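Local structure of glycoside hydrolase, GH17 family (Formosa sp. Hel1_33_131, 6FCG) at residues I52-Y57 against R84-Y89; M171-A176 against D220-V225; D227-I232 against A289-S294; I303-W308 against F348-F353. The protein probably hydrolyses internal beta-1,3-glucosidic bonds of the algal storage glucan laminarin, as an endo-acting family 17 glycoside hydrolase with a TIM-barrel fold. One frame throughout, in Å; residues are numbered along the deposited sequence.

How the contacts relate
The four contacts follow one another along the chain, each closing before the next opens, so none nest or cross. Contact 1 closes the beta-alpha-beta unit of strand 50-53, helix 68-80 and strand 83-87. Contact 2 closes the chain from the loop after strand 161-168 to the loop before helix 226-234. Contact 3 packs that helix against helix 266-294, closing the part that holds strand 238-241. It touches contact 2, with H224 stacked on Y291. Contact 4 sets strand 301-305 beside 348-353 and closes the part that holds helix 326-342. The centres of contacts 1 and 4 are about 9 Å apart, and through 348-353 they link the first and last strands of the parallel sheet.

Contact 1 of 4, residues I52-Y57 against R84-Y89; sequences ISYGGY and RILRTY
The amide N of Y54 gives its hydrogen to R87 O at 3.1 Å, at an angle of 157°. Two more backbone bonds join the parallel strands. I52 N donates to I85 O at 3.2 Å, and R87 N donates weakly to I52 O. The same I52 oxygen also receives a CA-H...O contact from L86 CA at 3.3 Å.

I52 and L86 lie on one face of the sheet, and their side chains cross at an angle, I52 CG2 to L86 CB at 4.0 Å. L86 CB also meets Y54 CB at 4.0 Å. The Y54 ring swings out to helix 68-80, where its hydroxyl bonds D74, because CG is anti to the backbone N (chi1 174°).

S53 and R87 occupy the other face, where S53 OG, bonded to F348 O, lies 3.7 Å from R87 CD. Y89 CE2 lies over one face of the R87 guanidinium, near the rim. The extended R87 chain reaches N168 and a salt bridge with E305, which Y89 OH also bonds. At this strand pair I52 and L86 thus give an apolar face, and S53 and R87 a polar one inside the barrel, where R87 and Y89 are likely to fix the E305 carboxylate.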
loop_
_atom_site.group_PDB
_atom_site.type_symbol
_atom_site.label_atom_id
_atom_site.label_comp_id
_atom_site.label_asym_id
_atom_site.label_seq_id
_atom_site.Cartn_x
_atom_site.Cartn_y
_atom_site.Cartn_z
ATOM N N ILE A 52 33.446 25.035 8.793
ATOM C CA ILE A 52 32.913 23.779 8.289
ATOM C C ILE A 52 32.935 22.724 9.393
ATOM O O ILE A 52 33.837 22.724 10.224
ATOM C CB ILE A 52 33.726 23.302 7.055
ATOM C CG1 ILE A 52 32.970 22.275 6.222
ATOM C CG2 ILE A 52 35.071 22.703 7.430
ATOM C CD1 ILE A 52 32.982 22.586 4.739
ATOM N N SER A 53 31.989 21.790 9.364
ATOM C CA SER A 53 32.107 20.554 10.144
ATOM C C SER A 53 32.995 19.544 9.385
ATOM O O SER A 53 32.844 19.381 8.146
ATOM C CB SER A 53 30.729 19.967 10.445
ATOM O OG SER A 53 30.039 20.784 11.370
ATOM N N TYR A 54 33.912 18.875 10.092
ATOM C CA TYR A 54 34.893 17.998 9.429
ATOM C C TYR A 54 35.125 16.643 10.089
ATOM O O TYR A 54 35.274 16.518 11.307
ATOM C CB TYR A 54 36.243 18.709 9.252
ATOM C CG TYR A 54 37.334 17.802 8.712
ATOM C CD1 TYR A 54 37.420 17.521 7.370
ATOM C CD2 TYR A 54 38.234 17.165 9.563
ATOM C CE1 TYR A 54 38.391 16.660 6.869
ATOM C CE2 TYR A 54 39.205 16.305 9.080
ATOM C CZ TYR A 54 39.272 16.053 7.734
ATOM O OH TYR A 54 40.256 15.216 7.273
ATOM N N GLY A 55 35.151 15.629 9.232
ATOM C CA GLY A 55 35.671 14.328 9.553
ATOM C C GLY A 55 36.418 13.829 8.336
ATOM O O GLY A 55 36.006 14.070 7.187
ATOM N N GLY A 56 37.465 13.048 8.576
ATOM C CA GLY A 56 38.419 12.606 7.557
ATOM C C GLY A 56 38.435 11.104 7.334
ATOM O O GLY A 56 39.265 10.595 6.596
ATOM N N TYR A 57 37.521 10.408 7.984
ATOM C CA TYR A 57 37.368 8.971 7.842
ATOM C C TYR A 57 36.957 8.664 6.422
ATOM O O TYR A 57 36.117 9.372 5.850
ATOM C CB TYR A 57 36.290 8.458 8.787
ATOM C CG TYR A 57 36.614 8.558 10.260
ATOM C CD1 TYR A 57 37.407 7.604 10.893
ATOM C CD2 TYR A 57 36.114 9.599 11.034
ATOM C CE1 TYR A 57 37.679 7.684 12.260
ATOM C CE2 TYR A 57 36.394 9.690 12.386
ATOM C CZ TYR A 57 37.176 8.739 12.991
ATOM O OH TYR A 57 37.407 8.800 14.330
ATOM N N ARG A 84 38.803 28.275 7.105
ATOM C CA ARG A 84 39.814 28.576 8.129
ATOM C C ARG A 84 39.525 28.050 9.511
ATOM O O ARG A 84 40.373 28.148 10.401
ATOM C CB ARG A 84 40.026 30.096 8.216
ATOM C CG ARG A 84 40.573 30.755 6.949
ATOM C CD ARG A 84 42.001 30.292 6.651
ATOM N NE ARG A 84 42.514 30.862 5.412
ATOM C CZ ARG A 84 42.456 30.294 4.212
ATOM N NH1 ARG A 84 41.902 29.092 4.020
ATOM N NH2 ARG A 84 42.968 30.949 3.178
ATOM N N ILE A 85 38.330 27.531 9.747
ATOM C CA ILE A 85 38.056 26.906 11.044
ATOM C C ILE A 85 37.226 25.655 10.856
ATOM O O ILE A 85 36.294 25.624 10.048
ATOM C CB ILE A 85 37.447 27.908 12.063
ATOM C CG1 ILE A 85 37.177 27.214 13.378
ATOM C CG2 ILE A 85 36.178 28.561 11.523
ATOM C CD1 ILE A 85 37.033 28.171 14.535
ATOM N N LEU A 86 37.619 24.591 11.545
ATOM C CA LEU A 86 36.845 23.370 11.496
ATOM C C LEU A 86 36.384 22.913 12.864
ATOM O O LEU A 86 36.854 23.380 13.889
ATOM C CB LEU A 86 37.491 22.279 10.628
ATOM C CG LEU A 86 38.942 22.007 10.798
ATOM C CD1 LEU A 86 39.166 20.941 11.841
ATOM C CD2 LEU A 86 39.547 21.499 9.518
ATOM N N ARG A 87 35.397 22.025 12.825
ATOM C CA ARG A 87 34.719 21.476 13.973
ATOM C C ARG A 87 34.858 19.974 14.035
ATOM O O ARG A 87 34.800 19.283 13.023
ATOM C CB ARG A 87 33.247 21.742 13.796
ATOM C CG ARG A 87 32.501 21.662 15.068
ATOM C CD ARG A 87 31.010 21.662 14.856
ATOM N NE ARG A 87 30.478 21.031 16.045
ATOM C CZ ARG A 87 29.293 20.464 16.154
ATOM N NH1 ARG A 87 28.412 20.492 15.148
ATOM N NH2 ARG A 87 28.998 19.874 17.313
ATOM N N THR A 88 34.923 19.480 15.246
ATOM C CA THR A 88 35.228 18.093 15.556
ATOM C C THR A 88 34.287 17.599 16.662
ATOM O O THR A 88 33.657 18.426 17.362
ATOM C CB THR A 88 36.728 18.047 15.932
ATOM O OG1 THR A 88 37.447 17.354 14.896
ATOM C CG2 THR A 88 36.986 17.427 17.309
ATOM N N TYR A 89 34.153 16.284 16.822
ATOM C CA TYR A 89 33.024 15.746 17.647
ATOM C C TYR A 89 33.390 15.022 18.950
ATOM O O TYR A 89 32.663 15.127 19.947
ATOM C CB TYR A 89 32.111 14.871 16.779
ATOM C CG TYR A 89 31.336 15.706 15.801
ATOM C CD1 TYR A 89 31.889 16.052 14.574
ATOM C CD2 TYR A 89 30.064 16.190 16.114
ATOM C CE1 TYR A 89 31.204 16.875 13.688
ATOM C CE2 TYR A 89 29.359 16.985 15.226
ATOM C CZ TYR A 89 29.928 17.335 14.014
ATOM O OH TYR A 89 29.244 18.112 13.115
#

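Contact 2 of 4, residues M171-A176 against D220-V225; sequences MVKWAA and DPQYHV
This is a loop-to-loop contact at the edge of the barrel, between the turn that follows strand 161-168 and the short 3-10 segment ahead of helix 226-234. One tyrosine carries it. Y223 reaches across, and its hydroxyl accepts the amide hydrogen of K173 at 2.9 Å from N to OH, with an almost straight angle of 175°. M171 O lies in the plane of the ring, at its edge, 3.6 Å from Y223 CE1. V172 CG2 lies 3.6 Å from Y223 OH.

The K173 side chain bends at chi2 (-65°) and runs back past the ring in the opposite direction, with CG 3.5 Å from Y223 CZ. Its CE ends 3.8 Å from Q222 NE2. A leucine in place of Y223 would probably leave K173 N without its acceptor and open a gap beside M171 O.

Both loops are braced from within. V172 to A175 form a type I beta turn. D220 OD1 accepts the hydrogen of Q222 N at 3.0 Å, forming an Asx turn. Around them, Y223 leans on A214 and S215 of helix 214-218, V172 touches N212 at the end of strand 206-212, and M171 packs on P182 and I185 of helix 182-197.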
loop_
_atom_site.group_PDB
_atom_site.type_symbol
_atom_site.label_atom_id
_atom_site.label_comp_id
_atom_site.label_asym_id
_atom_site.label_seq_id
_atom_site.Cartn_x
_atom_site.Cartn_y
_atom_site.Cartn_z
ATOM N N MET A 171 21.733 17.427 24.778
ATOM C CA MET A 171 20.550 17.803 25.569
ATOM C C MET A 171 19.232 17.577 24.844
ATOM O O MET A 171 18.175 17.580 25.468
ATOM C CB MET A 171 20.606 19.285 25.970
ATOM C CG MET A 171 21.739 19.621 26.921
ATOM S SD MET A 171 21.834 21.371 27.390
ATOM C CE MET A 171 22.316 22.068 25.820
ATOM N N VAL A 172 19.281 17.348 23.547
ATOM C CA VAL A 172 18.036 17.195 22.794
ATOM C C VAL A 172 17.332 15.870 23.176
ATOM O O VAL A 172 17.956 14.804 23.180
ATOM C CB VAL A 172 18.280 17.312 21.264
ATOM C CG1 VAL A 172 18.801 16.006 20.637
ATOM C CG2 VAL A 172 17.025 17.761 20.549
ATOM N N LYS A 173 16.045 15.953 23.493
ATOM C CA LYS A 173 15.319 14.827 24.119
ATOM C C LYS A 173 15.091 13.619 23.188
ATOM O O LYS A 173 14.827 12.536 23.667
ATOM C CB LYS A 173 13.979 15.277 24.656
ATOM C CG LYS A 173 14.019 16.472 25.607
ATOM C CD LYS A 173 14.743 16.205 26.900
ATOM C CE LYS A 173 14.537 17.356 27.873
ATOM N NZ LYS A 173 15.533 17.236 28.977
ATOM N N TRP A 174 15.201 13.830 21.879
ATOM C CA TRP A 174 15.146 12.755 20.905
ATOM C C TRP A 174 16.462 12.014 20.641
ATOM O O TRP A 174 16.463 11.021 19.943
ATOM C CB TRP A 174 14.508 13.224 19.567
ATOM C CG TRP A 174 15.024 14.514 18.911
ATOM C CD1 TRP A 174 14.356 15.706 18.829
ATOM C CD2 TRP A 174 16.278 14.704 18.188
ATOM N NE1 TRP A 174 15.119 16.630 18.126
ATOM C CE2 TRP A 174 16.285 16.037 17.711
ATOM C CE3 TRP A 174 17.394 13.868 17.908
ATOM C CZ2 TRP A 174 17.336 16.545 17.005
ATOM C CZ3 TRP A 174 18.437 14.376 17.199
ATOM C CH2 TRP A 174 18.417 15.701 16.762
ATOM N N ALA A 175 17.573 12.464 21.202
ATOM C CA ALA A 175 18.823 11.731 21.081
ATOM C C ALA A 175 18.836 10.588 22.115
ATOM O O ALA A 175 19.628 10.583 23.083
ATOM C CB ALA A 175 20.017 12.662 21.266
ATOM N N ALA A 176 18.010 9.584 21.823
ATOM C CA ALA A 176 17.667 8.517 22.761
ATOM C C ALA A 176 18.839 7.718 23.262
ATOM O O ALA A 176 18.815 7.185 24.355
ATOM C CB ALA A 176 16.649 7.575 22.135
ATOM N N ASP A 220 10.041 23.617 21.990
ATOM C CA ASP A 220 9.124 23.197 23.053
ATOM C C ASP A 220 9.560 23.812 24.374
ATOM O O ASP A 220 10.731 23.713 24.730
ATOM C CB ASP A 220 9.103 21.649 23.144
ATOM C CG ASP A 220 8.060 21.098 24.125
ATOM O OD1 ASP A 220 7.582 21.791 25.062
ATOM O OD2 ASP A 220 7.696 19.931 23.936
ATOM N N PRO A 221 8.627 24.450 25.094
ATOM C CA PRO A 221 9.017 25.095 26.373
ATOM C C PRO A 221 9.354 24.138 27.538
ATOM O O PRO A 221 9.824 24.579 28.583
ATOM C CB PRO A 221 7.819 26.001 26.705
ATOM C CG PRO A 221 6.692 25.407 25.944
ATOM C CD PRO A 221 7.273 24.849 24.676
ATOM N N GLN A 222 9.100 22.855 27.359
ATOM C CA GLN A 222 9.617 21.821 28.251
ATOM C C GLN A 222 11.090 22.010 28.591
ATOM O O GLN A 222 11.535 21.660 29.692
ATOM C CB GLN A 222 9.421 20.474 27.561
ATOM C CG GLN A 222 9.849 19.271 28.353
ATOM C CD GLN A 222 9.823 17.989 27.529
ATOM O OE1 GLN A 222 8.940 17.802 26.682
ATOM N NE2 GLN A 222 10.717 17.061 27.845
ATOM N N TYR A 223 11.856 22.489 27.613
ATOM C CA TYR A 223 13.297 22.747 27.792
ATOM C C TYR A 223 13.579 23.970 28.694
ATOM O O TYR A 223 14.658 24.047 29.285
ATOM C CB TYR A 223 13.991 22.949 26.435
ATOM C CG TYR A 223 14.129 21.726 25.552
ATOM C CD1 TYR A 223 15.220 20.891 25.663
ATOM C CD2 TYR A 223 13.161 21.409 24.581
ATOM C CE1 TYR A 223 15.346 19.767 24.845
ATOM C CE2 TYR A 223 13.295 20.313 23.753
ATOM C CZ TYR A 223 14.389 19.495 23.884
ATOM O OH TYR A 223 14.525 18.407 23.075
ATOM N N HIS A 224 12.612 24.885 28.854
ATOM C CA HIS A 224 12.829 26.121 29.636
ATOM C C HIS A 224 12.929 25.916 31.149
ATOM O O HIS A 224 12.041 26.324 31.883
ATOM C CB HIS A 224 11.730 27.148 29.367
ATOM C CG HIS A 224 11.612 27.542 27.938
ATOM N ND1 HIS A 224 10.503 28.191 27.438
ATOM C CD2 HIS A 224 12.434 27.322 26.883
ATOM C CE1 HIS A 224 10.667 28.391 26.141
ATOM N NE2 HIS A 224 11.831 27.871 25.778
ATOM N N VAL A 225 14.037 25.345 31.606
ATOM C CA VAL A 225 14.261 25.040 33.019
ATOM C C VAL A 225 15.392 25.933 33.546
ATOM O O VAL A 225 16.170 26.523 32.773
ATOM C CB VAL A 225 14.512 23.515 33.264
ATOM C CG1 VAL A 225 13.364 22.682 32.696
ATOM C CG2 VAL A 225 15.818 23.016 32.664
#

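Contact 3 of 4, residues D227-I232 against A289-S294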
loop_
_atom_site.group_PDB
_atom_site.type_symbol
_atom_site.label_atom_id
_atom_site.label_comp_id
_atom_site.label_asym_id
_atom_site.label_seq_id
_atom_site.Cartn_x
_atom_site.Cartn_y
_atom_site.Cartn_z
ATOM N N ASP A 227 18.259 25.201 34.971
ATOM C CA ASP A 227 19.614 24.784 34.561
ATOM C C ASP A 227 20.023 25.268 33.166
ATOM O O ASP A 227 21.179 25.607 32.958
ATOM C CB ASP A 227 19.812 23.279 34.702
ATOM C CG ASP A 227 19.924 22.833 36.162
ATOM O OD1 ASP A 227 20.434 23.602 37.001
ATOM O OD2 ASP A 227 19.501 21.707 36.484
ATOM N N LEU A 228 19.076 25.353 32.238
ATOM C CA LEU A 228 19.340 25.910 30.904
ATOM C C LEU A 228 19.648 27.385 30.952
ATOM O O LEU A 228 20.524 27.844 30.252
ATOM C CB LEU A 228 18.162 25.692 29.946
ATOM C CG LEU A 228 18.290 26.361 28.577
ATOM C CD1 LEU A 228 19.477 25.819 27.798
ATOM C CD2 LEU A 228 17.034 26.149 27.754
ATOM N N THR A 229 18.904 28.134 31.754
ATOM C CA THR A 229 19.191 29.573 31.932
ATOM C C THR A 229 20.643 29.766 32.423
ATOM O O THR A 229 21.352 30.610 31.888
ATOM C CB THR A 229 18.146 30.278 32.847
ATOM O OG1 THR A 229 16.868 30.279 32.187
ATOM C CG2 THR A 229 18.535 31.705 33.146
ATOM N N LYS A 230 21.068 28.976 33.402
ATOM C CA LYS A 230 22.420 29.066 33.942
ATOM C C LYS A 230 23.470 28.683 32.904
ATOM O O LYS A 230 24.554 29.285 32.877
ATOM C CB LYS A 230 22.610 28.177 35.187
ATOM C CG LYS A 230 21.709 28.544 36.351
ATOM C CD LYS A 230 22.235 28.053 37.683
ATOM C CE LYS A 230 21.122 28.156 38.705
ATOM N NZ LYS A 230 20.699 26.824 39.094
ATOM N N LEU A 231 23.156 27.682 32.075
ATOM C CA LEU A 231 24.042 27.287 30.997
ATOM C C LEU A 231 24.215 28.389 29.968
ATOM O O LEU A 231 25.323 28.655 29.516
ATOM C CB LEU A 231 23.516 26.031 30.298
ATOM C CG LEU A 231 24.346 25.539 29.106
ATOM C CD1 LEU A 231 25.738 25.116 29.543
ATOM C CD2 LEU A 231 23.643 24.383 28.441
ATOM N N ILE A 232 23.112 29.029 29.599
ATOM C CA ILE A 232 23.155 30.173 28.692
ATOM C C ILE A 232 24.012 31.311 29.263
ATOM O O ILE A 232 24.703 31.966 28.492
ATOM C CB ILE A 232 21.747 30.668 28.329
ATOM C CG1 ILE A 232 21.051 29.632 27.446
ATOM C CG2 ILE A 232 21.796 31.996 27.593
ATOM C CD1 ILE A 232 19.546 29.726 27.452
ATOM N N ALA A 289 17.473 33.246 19.594
ATOM C CA ALA A 289 17.777 34.642 19.933
ATOM C C ALA A 289 16.659 35.316 20.742
ATOM O O ALA A 289 16.941 36.034 21.687
ATOM C CB ALA A 289 18.079 35.463 18.679
ATOM N N SER A 290 15.406 35.075 20.363
ATOM C CA SER A 290 14.239 35.551 21.122
ATOM C C SER A 290 14.168 35.009 22.528
ATOM O O SER A 290 13.825 35.734 23.467
ATOM C CB SER A 290 12.947 35.183 20.418
ATOM O OG SER A 290 12.793 35.991 19.289
ATOM N N TYR A 291 14.483 33.734 22.680
ATOM C CA TYR A 291 14.432 33.126 23.999
ATOM C C TYR A 291 15.457 33.745 24.958
ATOM O O TYR A 291 15.109 34.051 26.106
ATOM C CB TYR A 291 14.569 31.586 23.950
ATOM C CG TYR A 291 14.405 30.998 25.337
ATOM C CD1 TYR A 291 13.185 31.098 26.007
ATOM C CD2 TYR A 291 15.467 30.404 25.990
ATOM C CE1 TYR A 291 13.035 30.600 27.287
ATOM C CE2 TYR A 291 15.325 29.904 27.264
ATOM C CZ TYR A 291 14.109 30.008 27.911
ATOM O OH TYR A 291 13.991 29.517 29.180
ATOM N N ILE A 292 16.689 33.949 24.499
ATOM C CA ILE A 292 17.746 34.486 25.384
ATOM C C ILE A 292 17.451 35.961 25.684
ATOM O O ILE A 292 17.621 36.400 26.813
ATOM C CB ILE A 292 19.218 34.215 24.949
ATOM C CG1 ILE A 292 19.633 35.115 23.769
ATOM C CG2 ILE A 292 19.436 32.698 24.718
ATOM C CD1 ILE A 292 20.920 34.763 23.046
ATOM N N LYS A 293 16.911 36.689 24.707
ATOM C CA LYS A 293 16.455 38.065 24.929
ATOM C C LYS A 293 15.393 38.128 26.032
ATOM O O LYS A 293 15.468 38.987 26.895
ATOM C CB LYS A 293 15.905 38.694 23.642
ATOM C CG LYS A 293 15.746 40.203 23.739
ATOM C CD LYS A 293 15.075 40.792 22.506
ATOM C CE LYS A 293 15.192 42.311 22.517
ATOM N NZ LYS A 293 14.350 42.929 21.460
ATOM N N SER A 294 14.443 37.192 26.022
ATOM C CA SER A 294 13.403 37.106 27.070
ATOM C C SER A 294 13.972 36.827 28.471
ATOM O O SER A 294 13.372 37.200 29.446
ATOM C CB SER A 294 12.343 36.049 26.715
ATOM O OG SER A 294 12.705 34.750 27.176
#
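Two helices of the outer layer of the TIM barrel meet here. Helix 226-234 precedes strand 238-241, and the long helix 266-294 precedes strand 301-305. Segment 289-294 belongs to the long helix. It does not run alongside its neighbour: the two short axes stand nearly square to each other, at 96°, and come no closer than 11.4 Å. At this axis distance the helices meet through their side chains, and the joint area is modest at 169 Å².

Y291 and I232 do most of the work. Y291 CG is anti to the backbone N (chi1 -176°), which carries the ring out to the other helix. There Y291 CE2 is met by two groups. The L228 side chain crosses that of Y291 at an angle, with L228 CD2 4.2 Å from Y291 CE2. I232 CD1 comes in at the ring edge, near its plane, also 4.2 Å from Y291 CE2. The ring is held further by H224, which stacks on it. The Y291 hydroxyl lies beside T229, but T229 OG1 and Y291 OH are 4.2 Å apart.

W216 of helix 214-218 touches both L228 and I232, and L295 and I297 close in on I232. I292 also touches I301 of strand 301-305. The nearest point between the helices is a pair of methyl groups: I232 CG2 meets I292 CG2 at 3.8 Å, and I232 CD1 lies 4.0 Å from the same I292 CG2.

Contact 4 of 4, residues I303-W308 against F348-F353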
loop_
_atom_site.group_PDB
_atom_site.type_symbol
_atom_site.label_atom_id
_atom_site.label_comp_id
_atom_site.label_asym_id
_atom_site.label_seq_id
_atom_site.Cartn_x
_atom_site.Cartn_y
_atom_site.Cartn_z
ATOM N N ILE A 303 25.936 29.214 14.068
ATOM C CA ILE A 303 25.393 27.954 13.580
ATOM C C ILE A 303 26.471 26.888 13.648
ATOM O O ILE A 303 27.414 26.874 12.869
ATOM C CB ILE A 303 24.801 28.076 12.163
ATOM C CG1 ILE A 303 23.750 29.210 12.117
ATOM C CG2 ILE A 303 24.169 26.756 11.723
ATOM C CD1 ILE A 303 22.625 29.106 13.142
ATOM N N GLY A 304 26.293 25.975 14.585
ATOM C CA GLY A 304 27.199 24.858 14.762
ATOM C C GLY A 304 26.990 23.690 13.812
ATOM O O GLY A 304 27.894 22.858 13.662
ATOM N N GLU A 305 25.795 23.566 13.243
ATOM C CA GLU A 305 25.531 22.471 12.341
ATOM C C GLU A 305 24.277 22.729 11.516
ATOM O O GLU A 305 23.219 22.999 12.047
ATOM C CB GLU A 305 25.454 21.122 13.093
ATOM C CG GLU A 305 25.983 19.923 12.290
ATOM C CD GLU A 305 25.808 18.587 13.010
ATOM O OE1 GLU A 305 24.964 17.760 12.552
ATOM O OE2 GLU A 305 26.484 18.346 14.048
ATOM N N THR A 306 24.428 22.642 10.205
ATOM C CA THR A 306 23.303 22.469 9.292
ATOM C C THR A 306 23.845 21.891 7.984
ATOM O O THR A 306 25.022 22.054 7.681
ATOM C CB THR A 306 22.537 23.773 9.038
ATOM O OG1 THR A 306 21.329 23.475 8.329
ATOM C CG2 THR A 306 23.366 24.763 8.212
ATOM N N GLY A 307 22.991 21.236 7.219
ATOM C CA GLY A 307 23.412 20.569 6.003
ATOM C C GLY A 307 22.265 19.977 5.209
ATOM O O GLY A 307 21.155 19.866 5.694
ATOM N N TRP A 308 22.552 19.607 3.968
ATOM C CA TRP A 308 21.553 19.085 3.043
ATOM C C TRP A 308 22.195 18.006 2.156
ATOM O O TRP A 308 23.008 18.313 1.305
ATOM C CB TRP A 308 21.032 20.246 2.197
ATOM C CG TRP A 308 19.790 19.990 1.480
ATOM C CD1 TRP A 308 19.630 19.204 0.364
ATOM C CD2 TRP A 308 18.511 20.521 1.779
ATOM N NE1 TRP A 308 18.325 19.218 -0.041
ATOM C CE2 TRP A 308 17.609 20.006 0.820
ATOM C CE3 TRP A 308 18.029 21.370 2.766
ATOM C CZ2 TRP A 308 16.262 20.326 0.814
ATOM C CZ3 TRP A 308 16.689 21.685 2.772
ATOM C CH2 TRP A 308 15.817 21.165 1.796
ATOM N N PHE A 348 29.324 26.215 10.727
ATOM C CA PHE A 348 30.131 25.012 10.599
ATOM C C PHE A 348 29.318 24.044 9.762
ATOM O O PHE A 348 28.725 23.111 10.277
ATOM C CB PHE A 348 30.466 24.451 11.974
ATOM C CG PHE A 348 31.436 25.315 12.765
ATOM C CD1 PHE A 348 31.000 26.443 13.452
ATOM C CD2 PHE A 348 32.789 25.002 12.804
ATOM C CE1 PHE A 348 31.897 27.224 14.148
ATOM C CE2 PHE A 348 33.676 25.772 13.510
ATOM C CZ PHE A 348 33.235 26.887 14.192
ATOM N N TYR A 349 29.316 24.252 8.449
ATOM C CA TYR A 349 28.372 23.598 7.580
ATOM C C TYR A 349 28.681 22.091 7.571
ATOM O O TYR A 349 29.864 21.676 7.576
ATOM C CB TYR A 349 28.418 24.222 6.166
ATOM C CG TYR A 349 27.450 23.536 5.207
ATOM C CD1 TYR A 349 26.165 23.955 5.111
ATOM C CD2 TYR A 349 27.854 22.469 4.423
ATOM C CE1 TYR A 349 25.278 23.336 4.276
ATOM C CE2 TYR A 349 26.976 21.833 3.589
ATOM C CZ TYR A 349 25.685 22.292 3.514
ATOM O OH TYR A 349 24.786 21.687 2.672
ATOM N N PHE A 350 27.632 21.278 7.539
ATOM C CA PHE A 350 27.786 19.829 7.532
ATOM C C PHE A 350 27.626 19.249 6.117
ATOM O O PHE A 350 26.502 19.273 5.555
ATOM C CB PHE A 350 26.794 19.175 8.484
ATOM C CG PHE A 350 27.232 17.828 8.915
ATOM C CD1 PHE A 350 28.094 17.697 9.980
ATOM C CD2 PHE A 350 26.883 16.701 8.197
ATOM C CE1 PHE A 350 28.591 16.463 10.356
ATOM C CE2 PHE A 350 27.377 15.452 8.569
ATOM C CZ PHE A 350 28.243 15.339 9.658
ATOM N N GLU A 351 28.695 18.743 5.483
ATOM C CA GLU A 351 30.053 18.576 6.037
ATOM C C GLU A 351 31.080 18.690 4.888
ATOM O O GLU A 351 30.697 18.820 3.719
ATOM C CB GLU A 351 30.206 17.281 6.874
ATOM C CG GLU A 351 30.364 15.985 6.110
ATOM C CD GLU A 351 30.611 14.734 6.918
ATOM O OE1 GLU A 351 31.646 14.577 7.599
ATOM O OE2 GLU A 351 29.735 13.867 6.778
ATOM N N ALA A 352 32.364 18.635 5.201
ATOM C CA ALA A 352 33.385 18.747 4.157
ATOM C C ALA A 352 33.347 17.582 3.173
ATOM O O ALA A 352 33.159 17.798 1.967
ATOM C CB ALA A 352 34.770 18.881 4.753
ATOM N N PHE A 353 33.493 16.371 3.697
ATOM C CA PHE A 353 33.561 15.134 2.888
ATOM C C PHE A 353 32.499 14.118 3.318
ATOM O O PHE A 353 32.220 13.948 4.481
ATOM C CB PHE A 353 34.943 14.471 3.029
ATOM C CG PHE A 353 36.101 15.334 2.579
ATOM C CD1 PHE A 353 36.542 15.297 1.268
ATOM C CD2 PHE A 353 36.729 16.198 3.464
ATOM C CE1 PHE A 353 37.571 16.098 0.843
ATOM C CE2 PHE A 353 37.781 17.010 3.039
ATOM C CZ PHE A 353 38.198 16.963 1.734
#
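The two segments run in the same direction and are tied by two firm backbone bonds, F348 N to I303 O at 2.9 Å and F350 N to T306 O at 2.7 Å, both nearly straight.

T306 O also lies over one face of the Y349 ring, 3.4 Å from CD1 and offset toward the rim. The ring is laid along T306-W308 by its first torsion, with CG anti to the backbone N (chi1 179°). G307 CA sits 3.8 Å from Y349 CE1, and W308 N gives a weak bond to Y349 OH at 3.3 Å. With an alanine in place of Y349, W308 N would probably lose this weak acceptor and a gap would open beside T306 O and G307 CA.

E305 and F350 point the same way, side by side. E305 CG is 3.8 Å from F350 CD1, and the carboxylate and ring planes are 32° apart. E305 OE1 lies over one ring face and bonds Y243 OH. A cis peptide follows F350.

Y349 also pairs with S53 through the backbone, which is consistent with the place of the eighth strand of a TIM barrel. E305 lies on the seventh strand, 301-305, consistent with the place of the nucleophile in clan GH-A enzymes.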